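Local coordinates for cytochrome (Paracoccus pantotrophus, PDB 2XTS), which is the N-terminal, heme c-binding part of SoxD, a subunit of the sulfane dehydrogenase SoxCD, and probably carries electrons in the oxidation of protein-bound sulfur, at residues V62-D67 with K77-S81; L86-Y90 with T114-L118; L28-D34 with V107-A112; Y111-A115 with F128-H132. All blocks are in the same frame, centred on the assembly; numbering follows the deposited sequence.

Overall arrangement
From the N terminus, the chain enters interaction 3 at residues 28-34, whose partner, 107-112 on helix 107-120, closes a long loop of 72 residues. Interaction 1, between 62-67 and 77-81, is nested inside that loop and shuts a short one beside the heme. Interaction 2 starts on helix 86-96 and ends at 114-118, so it crosses interaction 3, and it touches interaction 1 through Ile79, Leu63, Val89 and Leu117. Interaction 4 starts at 111-115, sharing Tyr111 and Ala112 with interaction 3 and Thr114 and Ala115 with interaction 2, and ends on strand 129-131, which pairs antiparallel with strand 32-34. Helix 107-120 thus joins the heme side to the two-stranded sheet.

Interaction 1 (V62-D67 with K77-S81); sequences VLAGGD and KTIGS. With HEC (heme c), chain U.
Thr78 turns its hydroxyl in between its own backbone N and carbonyl carbon (chi1 70°), which aims OG1 at Gly65 and swings CG2 toward Val62. Thr78 OG1 donates to Gly65 O at 2.7 Å, lying in the carbonyl plane with a C=O...donor angle of 147°. The same oxygen accepts from Ser81 N at 3.1 Å, and Ser81 OG in return accepts from Thr78 N at 2.9 Å while also bonding Val76 O. OG1 is therefore gripped both as donor and as acceptor, which fixes the rotation of the threonine. Its methyl CG2 meets Val62 CG1 at 3.8 Å, the two side chains crossing at a slant. Ser81 CB rests against the glycine carbonyls, 3.3 Å from Gly66 O. A valine in place of Thr78 would probably leave Gly65 O and Ser81 N without their mate, uncapping the helix start and weakening its tie to the 62-67 loop. Two waters close the ends of the contact: one donates to Val62 O and to propionate oxygen O2A of the heme and accepts a weak bond from Ile79 N, the other donates to Asp67 OD1 and Gly80 O. Leu63 points away from the helix, and its CD2 lies 3.7 Å from heme CBA. Reciprocal bonds between Thr78 and Ser81 make a capping box at the start of helix 79-82, while Leu63 brings the loop into the wall of the cytochrome c heme pocket, where a water joins it to a propionate.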
loop_
_atom_site.group_PDB
_atom_site.type_symbol
_atom_site.label_atom_id
_atom_site.label_comp_id
_atom_site.label_asym_id
_atom_site.label_seq_id
_atom_site.Cartn_x
_atom_site.Cartn_y
_atom_site.Cartn_z
ATOM N N VAL D 62 -18.124 21.925 27.868
ATOM C CA VAL D 62 -18.742 22.292 29.126
ATOM C C VAL D 62 -18.114 21.446 30.238
ATOM O O VAL D 62 -18.033 20.235 30.109
ATOM C CB VAL D 62 -20.241 22.030 29.062
ATOM C CG1 VAL D 62 -20.898 22.317 30.412
ATOM C CG2 VAL D 62 -20.886 22.823 27.943
ATOM N N LEU D 63 -17.587 22.090 31.281
ATOM C CA LEU D 63 -16.880 21.384 32.365
ATOM C C LEU D 63 -17.693 21.248 33.630
ATOM O O LEU D 63 -17.283 20.562 34.554
ATOM C CB LEU D 63 -15.541 22.063 32.681
ATOM C CG LEU D 63 -14.599 22.272 31.505
ATOM C CD1 LEU D 63 -13.261 22.858 31.940
ATOM C CD2 LEU D 63 -14.391 20.979 30.692
ATOM N N ALA D 64 -18.835 21.927 33.680
ATOM C CA ALA D 64 -19.705 21.935 34.846
ATOM C C ALA D 64 -21.155 21.997 34.389
ATOM O O ALA D 64 -21.505 22.772 33.509
ATOM C CB ALA D 64 -19.376 23.128 35.751
ATOM N N GLY D 65 -21.998 21.193 35.012
ATOM C CA GLY D 65 -23.426 21.157 34.692
ATOM C C GLY D 65 -23.917 19.785 34.269
ATOM O O GLY D 65 -23.167 18.805 34.263
ATOM N N GLY D 66 -25.209 19.709 33.962
ATOM C CA GLY D 66 -25.820 18.507 33.426
ATOM C C GLY D 66 -26.123 17.437 34.443
ATOM O O GLY D 66 -26.427 16.308 34.087
ATOM N N ASP D 67 -26.076 17.780 35.715
ATOM C CA ASP D 67 -26.315 16.799 36.743
ATOM C C ASP D 67 -27.693 16.156 36.550
ATOM O O ASP D 67 -28.678 16.858 36.358
ATOM C CB ASP D 67 -26.200 17.463 38.104
ATOM C CG ASP D 67 -24.937 18.289 38.222
ATOM O OD1 ASP D 67 -23.866 17.683 38.409
ATOM O OD2 ASP D 67 -25.010 19.532 38.067
ATOM N N LYS D 77 -22.810 15.645 29.558
ATOM C CA LYS D 77 -21.811 14.856 30.260
ATOM C C LYS D 77 -20.620 15.729 30.593
ATOM O O LYS D 77 -19.913 16.190 29.692
ATOM C CB LYS D 77 -21.379 13.692 29.372
ATOM C CG LYS D 77 -22.524 12.716 29.061
ATOM C CD LYS D 77 -22.357 11.975 27.748
ATOM C CE LYS D 77 -21.205 11.007 27.780
ATOM N NZ LYS D 77 -21.035 10.309 26.483
ATOM N N THR D 78 -20.425 15.952 31.885
ATOM C CA THR D 78 -19.387 16.859 32.355
ATOM C C THR D 78 -18.626 16.172 33.491
ATOM O O THR D 78 -18.981 15.085 33.957
ATOM C CB THR D 78 -19.978 18.167 32.907
ATOM O OG1 THR D 78 -20.664 17.909 34.144
ATOM C CG2 THR D 78 -20.896 18.839 31.890
ATOM N N ILE D 79 -17.578 16.817 33.969
ATOM C CA ILE D 79 -16.870 16.331 35.144
ATOM C C ILE D 79 -17.846 15.963 36.254
ATOM O O ILE D 79 -17.805 14.861 36.792
ATOM C CB ILE D 79 -15.853 17.378 35.656
ATOM C CG1 ILE D 79 -14.737 17.618 34.638
ATOM C CG2 ILE D 79 -15.295 16.958 37.001
ATOM C CD1 ILE D 79 -13.812 18.772 35.001
ATOM N N GLY D 80 -18.747 16.888 36.573
ATOM C CA GLY D 80 -19.674 16.683 37.673
ATOM C C GLY D 80 -20.790 15.694 37.396
ATOM O O GLY D 80 -21.163 14.933 38.262
ATOM N N SER D 81 -21.327 15.693 36.185
ATOM C CA SER D 81 -22.466 14.830 35.876
ATOM C C SER D 81 -22.083 13.421 35.489
ATOM O O SER D 81 -22.903 12.529 35.554
ATOM C CB SER D 81 -23.319 15.424 34.756
ATOM O OG SER D 81 -22.705 15.263 33.500
HETATM FE FE HEC U . -9.710 22.727 27.862
HETATM C CHA HEC U . -10.997 19.704 26.998
HETATM C CHB HEC U . -9.815 21.856 31.121
HETATM C CHC HEC U . -8.090 25.574 28.644
HETATM C CHD HEC U . -10.165 23.834 24.719
HETATM N NA HEC U . -10.290 21.110 28.854
HETATM C C1A HEC U . -10.872 19.975 28.326
HETATM C C2A HEC U . -11.277 19.079 29.408
HETATM C C3A HEC U . -10.952 19.680 30.565
HETATM C C4A HEC U . -10.324 20.953 30.220
HETATM C CMA HEC U . -11.135 19.142 31.994
HETATM C CAA HEC U . -11.967 17.709 29.202
HETATM C CBA HEC U . -13.480 17.863 29.022
HETATM C CGA HEC U . -14.216 16.565 28.899
HETATM O O1A HEC U . -13.645 15.604 28.403
HETATM O O2A HEC U . -15.396 16.582 29.325
HETATM N NB HEC U . -9.044 23.521 29.547
HETATM C C1B HEC U . -9.152 23.009 30.806
HETATM C C2B HEC U . -8.355 23.835 31.697
HETATM C C3B HEC U . -7.891 24.863 31.014
HETATM C C4B HEC U . -8.289 24.684 29.651
HETATM C CMB HEC U . -8.342 23.584 33.230
HETATM C CAB HEC U . -6.991 25.994 31.528
HETATM C CBB HEC U . -5.740 25.402 32.223
HETATM N NC HEC U . -9.212 24.397 26.877
HETATM C C1C HEC U . -8.565 25.504 27.375
HETATM C C2C HEC U . -8.443 26.493 26.346
HETATM C C3C HEC U . -9.072 26.009 25.278
HETATM C C4C HEC U . -9.563 24.689 25.594
HETATM C CMC HEC U . -7.814 27.896 26.535
HETATM C CAC HEC U . -9.334 26.670 23.929
HETATM C CBC HEC U . -8.258 27.331 23.127
HETATM N ND HEC U . -10.412 21.920 26.179
HETATM C C1D HEC U . -10.437 22.515 24.938
HETATM C C2D HEC U . -10.832 21.603 23.920
HETATM C C3D HEC U . -11.062 20.345 24.623
HETATM C C4D HEC U . -10.829 20.612 25.996
HETATM C CMD HEC U . -10.960 21.791 22.416
HETATM C CAD HEC U . -11.466 19.032 23.975
HETATM C CBD HEC U . -10.203 18.256 23.595
HETATM C CGD HEC U . -10.492 16.945 22.943
HETATM O O1D HEC U . -11.654 16.488 22.955
HETATM O O2D HEC U . -9.513 16.281 22.530
HETATM O O HOH W 1 -16.579 18.090 31.365
HETATM O O HOH W 2 -23.804 15.191 39.279
#

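Interaction 2 (L86-Y90 with T114-L118); sequences LSTVY and TAFLL
Thr114, Leu86 and Val89 carry most of this buried contact, in which helix 86-96, the one leading to the axial ligand Met97, crosses helix 107-120, the closing helix of the cytochrome c fold. The short segments run at 129° to each other, with their axes 10.6 Å apart. No hydrogen bond links them; methyl groups do the work. Thr114 sets CG2 opposite its backbone N while OG1 lies beside that N (chi1 -59°), which turns the methyl to the other helix, while the hydroxyl is hydrogen-bonded to Thr110 O within its own. Leu86 comes at this methyl tip to tip, its CD1 3.6 Å from Thr114 CG2. The same CD1 also meets Leu118 CD2 at 3.8 Å, and the second branch, Leu86 CD2, lies 4.0 Å from Leu118 CD1, so one leucine fork spans two residues a helical turn apart. Phe135 packs on Leu86 as well. Val89 leans across on the other flank: its CG1 touches Leu117 CD1 at 3.8 Å and approaches Thr114 CG2 at 4.1 Å. Beyond this pair lie Trp83, Ile79 and Phe42, and the side chain of Leu117 comes about 5 Å from the heme, which places this flank of the helix pair in the second layer round the cofactor. Near the C-terminal end of 86-90, Thr114 OG1 sits 3.8 Å from Tyr90 CA.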
loop_
_atom_site.group_PDB
_atom_site.type_symbol
_atom_site.label_atom_id
_atom_site.label_comp_id
_atom_site.label_asym_id
_atom_site.label_seq_id
_atom_site.Cartn_x
_atom_site.Cartn_y
_atom_site.Cartn_z
ATOM N N LEU D 86 -11.709 11.970 40.351
ATOM C CA LEU D 86 -11.008 13.243 40.376
ATOM C C LEU D 86 -9.616 13.135 39.809
ATOM O O LEU D 86 -9.124 14.104 39.239
ATOM C CB LEU D 86 -10.971 13.798 41.804
ATOM C CG LEU D 86 -10.559 15.259 41.902
ATOM C CD1 LEU D 86 -11.560 16.133 41.198
ATOM C CD2 LEU D 86 -10.384 15.676 43.340
ATOM N N SER D 87 -8.983 11.978 39.964
ATOM C CA SER D 87 -7.647 11.788 39.435
ATOM C C SER D 87 -7.543 12.216 37.982
ATOM O O SER D 87 -6.567 12.851 37.575
ATOM C CB SER D 87 -7.231 10.336 39.563
ATOM O OG SER D 87 -8.179 9.484 38.988
ATOM N N THR D 88 -8.545 11.857 37.190
ATOM C CA THR D 88 -8.537 12.131 35.759
ATOM C C THR D 88 -8.511 13.631 35.495
ATOM O O THR D 88 -7.907 14.093 34.530
ATOM C CB THR D 88 -9.760 11.509 35.105
ATOM O OG1 THR D 88 -9.965 10.188 35.625
ATOM C CG2 THR D 88 -9.645 11.495 33.592
ATOM N N VAL D 89 -9.217 14.388 36.327
ATOM C CA VAL D 89 -9.272 15.840 36.159
ATOM C C VAL D 89 -7.873 16.442 36.317
ATOM O O VAL D 89 -7.378 17.172 35.471
ATOM C CB VAL D 89 -10.218 16.500 37.158
ATOM C CG1 VAL D 89 -10.301 18.008 36.916
ATOM C CG2 VAL D 89 -11.628 15.872 37.062
ATOM N N TYR D 90 -7.234 16.106 37.423
ATOM C CA TYR D 90 -5.910 16.594 37.680
ATOM C C TYR D 90 -4.972 16.236 36.543
ATOM O O TYR D 90 -4.231 17.065 36.009
ATOM C CB TYR D 90 -5.400 16.005 39.022
ATOM C CG TYR D 90 -4.064 16.587 39.394
ATOM C CD1 TYR D 90 -2.908 16.181 38.739
ATOM C CD2 TYR D 90 -3.956 17.569 40.379
ATOM C CE1 TYR D 90 -1.671 16.745 39.044
ATOM C CE2 TYR D 90 -2.725 18.123 40.691
ATOM C CZ TYR D 90 -1.597 17.722 40.008
ATOM O OH TYR D 90 -0.379 18.264 40.326
ATOM N N THR D 114 -8.246 22.328 39.875
ATOM C CA THR D 114 -9.111 21.197 40.176
ATOM C C THR D 114 -10.093 21.566 41.293
ATOM O O THR D 114 -11.267 21.254 41.203
ATOM C CB THR D 114 -8.288 19.929 40.507
ATOM O OG1 THR D 114 -7.449 19.601 39.397
ATOM C CG2 THR D 114 -9.172 18.741 40.756
ATOM N N ALA D 115 -9.628 22.276 42.318
ATOM C CA ALA D 115 -10.525 22.775 43.360
ATOM C C ALA D 115 -11.616 23.674 42.779
ATOM O O ALA D 115 -12.784 23.562 43.128
ATOM C CB ALA D 115 -9.733 23.530 44.431
ATOM N N PHE D 116 -11.224 24.573 41.880
ATOM C CA PHE D 116 -12.201 25.463 41.232
ATOM C C PHE D 116 -13.221 24.685 40.379
ATOM O O PHE D 116 -14.395 25.040 40.331
ATOM C CB PHE D 116 -11.478 26.500 40.351
ATOM C CG PHE D 116 -12.409 27.372 39.576
ATOM C CD1 PHE D 116 -13.166 28.329 40.228
ATOM C CD2 PHE D 116 -12.552 27.207 38.199
ATOM C CE1 PHE D 116 -14.052 29.121 39.543
ATOM C CE2 PHE D 116 -13.461 28.010 37.502
ATOM C CZ PHE D 116 -14.201 28.968 38.187
ATOM N N LEU D 117 -12.770 23.653 39.670
ATOM C CA LEU D 117 -13.699 22.825 38.892
ATOM C C LEU D 117 -14.663 22.079 39.825
ATOM O O LEU D 117 -15.842 21.941 39.527
ATOM C CB LEU D 117 -12.937 21.876 37.956
ATOM C CG LEU D 117 -12.235 22.573 36.786
ATOM C CD1 LEU D 117 -11.362 21.550 36.095
ATOM C CD2 LEU D 117 -13.244 23.192 35.826
ATOM N N LEU D 118 -14.177 21.604 40.968
ATOM C CA LEU D 118 -15.091 21.013 41.956
ATOM C C LEU D 118 -16.133 22.048 42.396
ATOM O O LEU D 118 -17.312 21.758 42.477
ATOM C CB LEU D 118 -14.336 20.499 43.174
ATOM C CG LEU D 118 -13.563 19.210 42.968
ATOM C CD1 LEU D 118 -12.591 18.972 44.113
ATOM C CD2 LEU D 118 -14.505 18.018 42.787
#

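Interaction 3 (L28-D34 with V107-A112); sequences LRPGSGD and VDDTYA
The Tyr111 ring has Gly31 O over one face and Arg29 O in its plane at the hydroxyl edge, with the peptide from Gly31 to Ser32 running close by, so that Gly31 C is 3.6 Å from Tyr111 CD2. This is where strand 32-34 and the loop before it lie along the first turns of helix 107-120, the C-terminal helix of the cytochrome c domain. Tyr111 OH donates to Arg29 O at 2.7 Å, the donor tilted 21° from the carbonyl plane. A phenylalanine here would probably leave Arg29 O without its mate and the loop less firmly tied to the helix. Ser32 N donates to Asp108 OD1 at 3.0 Å. It meets that oxygen from above the carboxylate plane, with an N-H...O angle of 157°. One water donates to both Pro30 O and Asp108 OD1; another donates to Asp108 OD2. Val107 CG1 packs against the backbone of the loop, 3.6 Å from Pro30 O. Farther along, strand and helix come close enough for backbone to meet backbone because Gly33 carries no side chain: Gly33 CA lies 3.6 Å from Ala112 N.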
loop_
_atom_site.group_PDB
_atom_site.type_symbol
_atom_site.label_atom_id
_atom_site.label_comp_id
_atom_site.label_asym_id
_atom_site.label_seq_id
_atom_site.Cartn_x
_atom_site.Cartn_y
_atom_site.Cartn_z
ATOM N N LEU D 28 0.086 11.304 42.523
ATOM C CA LEU D 28 -0.043 12.649 43.095
ATOM C C LEU D 28 1.294 13.123 43.657
ATOM O O LEU D 28 2.024 12.344 44.256
ATOM C CB LEU D 28 -1.088 12.696 44.208
ATOM C CG LEU D 28 -2.553 12.504 43.818
ATOM C CD1 LEU D 28 -3.369 12.351 45.093
ATOM C CD2 LEU D 28 -3.069 13.645 42.979
ATOM N N ARG D 29 1.592 14.398 43.472
ATOM C CA ARG D 29 2.786 15.002 44.012
ATOM C C ARG D 29 2.413 16.014 45.087
ATOM O O ARG D 29 1.315 16.579 45.073
ATOM C CB ARG D 29 3.570 15.667 42.892
ATOM C CG ARG D 29 3.930 14.689 41.789
ATOM C CD ARG D 29 4.726 15.303 40.689
ATOM N NE ARG D 29 4.972 14.311 39.650
ATOM C CZ ARG D 29 5.989 14.328 38.801
ATOM N NH1 ARG D 29 6.889 15.300 38.856
ATOM N NH2 ARG D 29 6.100 13.355 37.906
ATOM N N PRO D 30 3.345 16.300 46.018
ATOM C CA PRO D 30 3.045 17.223 47.108
ATOM C C PRO D 30 2.654 18.619 46.616
ATOM O O PRO D 30 3.314 19.179 45.741
ATOM C CB PRO D 30 4.359 17.244 47.908
ATOM C CG PRO D 30 5.016 15.970 47.589
ATOM C CD PRO D 30 4.656 15.647 46.195
ATOM N N GLY D 31 1.573 19.158 47.163
ATOM C CA GLY D 31 1.100 20.461 46.779
ATOM C C GLY D 31 -0.299 20.731 47.271
ATOM O O GLY D 31 -0.931 19.877 47.884
ATOM N N SER D 32 -0.798 21.915 46.943
ATOM C CA SER D 32 -2.130 22.332 47.330
ATOM C C SER D 32 -2.593 23.519 46.485
ATOM O O SER D 32 -1.802 24.216 45.853
ATOM C CB SER D 32 -2.165 22.694 48.803
ATOM O OG SER D 32 -1.394 23.827 49.038
ATOM N N GLY D 33 -3.897 23.741 46.507
ATOM C CA GLY D 33 -4.514 24.869 45.838
ATOM C C GLY D 33 -5.940 25.065 46.285
ATOM O O GLY D 33 -6.653 24.074 46.517
ATOM N N ASP D 34 -6.368 26.321 46.384
ATOM C CA ASP D 34 -7.731 26.607 46.806
ATOM C C ASP D 34 -8.591 27.091 45.664
ATOM O O ASP D 34 -8.095 27.365 44.564
ATOM C CB ASP D 34 -7.783 27.540 48.021
ATOM C CG ASP D 34 -7.226 28.917 47.765
ATOM O OD1 ASP D 34 -7.033 29.330 46.616
ATOM O OD2 ASP D 34 -6.989 29.619 48.771
ATOM N N VAL D 107 2.260 22.004 39.661
ATOM C CA VAL D 107 1.512 21.099 40.510
ATOM C C VAL D 107 0.484 21.869 41.351
ATOM O O VAL D 107 -0.670 21.477 41.431
ATOM C CB VAL D 107 2.462 20.246 41.398
ATOM C CG1 VAL D 107 1.722 19.591 42.561
ATOM C CG2 VAL D 107 3.202 19.205 40.539
ATOM N N ASP D 108 0.908 22.950 41.999
ATOM C CA ASP D 108 -0.000 23.746 42.811
ATOM C C ASP D 108 -1.098 24.378 41.973
ATOM O O ASP D 108 -2.259 24.408 42.381
ATOM C CB ASP D 108 0.756 24.828 43.574
ATOM C CG ASP D 108 1.519 24.294 44.783
ATOM O OD1 ASP D 108 1.338 23.120 45.178
ATOM O OD2 ASP D 108 2.277 25.108 45.355
ATOM N N ASP D 109 -0.743 24.878 40.801
ATOM C CA ASP D 109 -1.728 25.452 39.890
ATOM C C ASP D 109 -2.815 24.426 39.553
ATOM O O ASP D 109 -3.995 24.749 39.451
ATOM C CB ASP D 109 -1.117 25.835 38.535
ATOM C CG ASP D 109 -0.192 27.016 38.572
ATOM O OD1 ASP D 109 -0.195 27.799 39.551
ATOM O OD2 ASP D 109 0.571 27.150 37.574
ATOM N N THR D 110 -2.393 23.182 39.344
ATOM C CA THR D 110 -3.324 22.126 38.947
ATOM C C THR D 110 -4.243 21.744 40.091
ATOM O O THR D 110 -5.433 21.546 39.916
ATOM C CB THR D 110 -2.575 20.913 38.348
ATOM O OG1 THR D 110 -1.707 21.352 37.291
ATOM C CG2 THR D 110 -3.559 19.907 37.773
ATOM N N TYR D 111 -3.709 21.682 41.296
ATOM C CA TYR D 111 -4.587 21.489 42.459
ATOM C C TYR D 111 -5.613 22.599 42.592
ATOM O O TYR D 111 -6.782 22.349 42.865
ATOM C CB TYR D 111 -3.807 21.373 43.773
ATOM C CG TYR D 111 -3.157 20.027 44.020
ATOM C CD1 TYR D 111 -3.917 18.863 44.138
ATOM C CD2 TYR D 111 -1.778 19.914 44.116
ATOM C CE1 TYR D 111 -3.303 17.636 44.384
ATOM C CE2 TYR D 111 -1.162 18.702 44.340
ATOM C CZ TYR D 111 -1.925 17.567 44.469
ATOM O OH TYR D 111 -1.300 16.362 44.687
ATOM N N ALA D 112 -5.161 23.843 42.437
ATOM C CA ALA D 112 -6.072 24.996 42.527
ATOM C C ALA D 112 -7.169 24.941 41.464
ATOM O O ALA D 112 -8.348 25.145 41.760
ATOM C CB ALA D 112 -5.308 26.297 42.425
HETATM O O HOH W 3 3.881 21.829 44.992
HETATM O O HOH W 4 1.600 24.298 48.143
#

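Interaction 4 (Y111-A115 with F128-H132); sequences YAITA and FVLTH
Leu130 stands at about a right angle to Tyr111, its CD2 in the plane of the ring at the CD1 edge, 3.9 Å from Tyr111 CD1. CB of Leu130 is directed toward the helix, and with CG anti to the backbone N (chi1 -173°) CD2 settles between Tyr111 O and Thr114 CG2, 3.6 Å from each, meeting the threonine side chain at a slant. One turn on along the helix from Tyr111, Ala115 CB touches Leu130 CB at 4.1 Å and also lies at the edge of the Phe128 ring, 4.2 Å from Phe128 CD2. At the far end the backbone of Thr131 and His132 passes obliquely by the tyrosine ring, and His132 CB comes to 3.2 Å of Tyr111 OH, the hydroxyl itself being bonded to Arg29 O, while the imidazole turns away. The contact is mostly van der Waals, with no hydrogen bond between the segments; the N-to-C directions of 111-115 and strand 129-131 differ by 131°. Leu130 pairs with Gly33 and His132 with Gly31 through backbone bonds, and both strands of the small sheet lie against helix 107-120. Around the same helix, Tyr90 of helix 86-96 meets the Tyr111 ring, while Ala112 and Ile113 pack on helix 35-45, Ile113 also touching the heme.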
loop_
_atom_site.group_PDB
_atom_site.type_symbol
_atom_site.label_atom_id
_atom_site.label_comp_id
_atom_site.label_asym_id
_atom_site.label_seq_id
_atom_site.Cartn_x
_atom_site.Cartn_y
_atom_site.Cartn_z
ATOM N N TYR D 111 -3.709 21.682 41.296
ATOM C CA TYR D 111 -4.587 21.489 42.459
ATOM C C TYR D 111 -5.613 22.599 42.592
ATOM O O TYR D 111 -6.782 22.349 42.865
ATOM C CB TYR D 111 -3.807 21.373 43.773
ATOM C CG TYR D 111 -3.157 20.027 44.020
ATOM C CD1 TYR D 111 -3.917 18.863 44.138
ATOM C CD2 TYR D 111 -1.778 19.914 44.116
ATOM C CE1 TYR D 111 -3.303 17.636 44.384
ATOM C CE2 TYR D 111 -1.162 18.702 44.340
ATOM C CZ TYR D 111 -1.925 17.567 44.469
ATOM O OH TYR D 111 -1.300 16.362 44.687
ATOM N N ALA D 112 -5.161 23.843 42.437
ATOM C CA ALA D 112 -6.072 24.996 42.527
ATOM C C ALA D 112 -7.169 24.941 41.464
ATOM O O ALA D 112 -8.348 25.145 41.760
ATOM C CB ALA D 112 -5.308 26.297 42.425
ATOM N N ILE D 113 -6.782 24.675 40.222
ATOM C CA ILE D 113 -7.761 24.602 39.148
ATOM C C ILE D 113 -8.748 23.466 39.407
ATOM O O ILE D 113 -9.941 23.598 39.176
ATOM C CB ILE D 113 -7.074 24.438 37.763
ATOM C CG1 ILE D 113 -6.452 25.783 37.356
ATOM C CG2 ILE D 113 -8.056 23.916 36.703
ATOM C CD1 ILE D 113 -5.503 25.663 36.215
ATOM N N THR D 114 -8.246 22.328 39.875
ATOM C CA THR D 114 -9.111 21.197 40.176
ATOM C C THR D 114 -10.093 21.566 41.293
ATOM O O THR D 114 -11.267 21.254 41.203
ATOM C CB THR D 114 -8.288 19.929 40.507
ATOM O OG1 THR D 114 -7.449 19.601 39.397
ATOM C CG2 THR D 114 -9.172 18.741 40.756
ATOM N N ALA D 115 -9.628 22.276 42.318
ATOM C CA ALA D 115 -10.525 22.775 43.360
ATOM C C ALA D 115 -11.616 23.674 42.779
ATOM O O ALA D 115 -12.784 23.562 43.128
ATOM C CB ALA D 115 -9.733 23.530 44.431
ATOM N N PHE D 128 -12.711 25.804 49.796
ATOM C CA PHE D 128 -12.074 24.503 49.784
ATOM C C PHE D 128 -10.621 24.576 49.319
ATOM O O PHE D 128 -10.294 25.297 48.363
ATOM C CB PHE D 128 -12.890 23.579 48.899
ATOM C CG PHE D 128 -12.365 22.162 48.832
ATOM C CD1 PHE D 128 -12.534 21.281 49.895
ATOM C CD2 PHE D 128 -11.737 21.691 47.682
ATOM C CE1 PHE D 128 -12.068 19.975 49.816
ATOM C CE2 PHE D 128 -11.273 20.393 47.599
ATOM C CZ PHE D 128 -11.446 19.542 48.661
ATOM N N VAL D 129 -9.766 23.825 50.016
ATOM C CA VAL D 129 -8.365 23.641 49.683
ATOM C C VAL D 129 -8.114 22.174 49.330
ATOM O O VAL D 129 -8.314 21.270 50.151
ATOM C CB VAL D 129 -7.437 24.040 50.849
ATOM C CG1 VAL D 129 -5.999 23.982 50.415
ATOM C CG2 VAL D 129 -7.776 25.431 51.338
ATOM N N LEU D 130 -7.706 21.940 48.089
ATOM C CA LEU D 130 -7.363 20.600 47.629
ATOM C C LEU D 130 -5.876 20.385 47.814
ATOM O O LEU D 130 -5.067 21.222 47.394
ATOM C CB LEU D 130 -7.735 20.439 46.169
ATOM C CG LEU D 130 -7.597 19.036 45.577
ATOM C CD1 LEU D 130 -8.555 18.022 46.235
ATOM C CD2 LEU D 130 -7.826 19.116 44.089
ATOM N N THR D 131 -5.520 19.281 48.468
ATOM C CA THR D 131 -4.125 18.938 48.682
ATOM C C THR D 131 -3.825 17.500 48.276
ATOM O O THR D 131 -4.746 16.692 48.048
ATOM C CB THR D 131 -3.746 19.072 50.168
ATOM O OG1 THR D 131 -4.301 17.968 50.882
ATOM C CG2 THR D 131 -4.238 20.402 50.759
ATOM N N HIS D 132 -2.538 17.145 48.218
ATOM C CA HIS D 132 -2.186 15.757 47.963
ATOM C C HIS D 132 -2.676 14.810 49.059
ATOM O O HIS D 132 -2.866 13.631 48.813
ATOM C CB HIS D 132 -0.679 15.590 47.759
ATOM C CG HIS D 132 0.137 15.902 48.963
ATOM N ND1 HIS D 132 0.341 17.190 49.399
ATOM C CD2 HIS D 132 0.824 15.101 49.809
ATOM C CE1 HIS D 132 1.108 17.172 50.473
ATOM N NE2 HIS D 132 1.419 15.917 50.741
#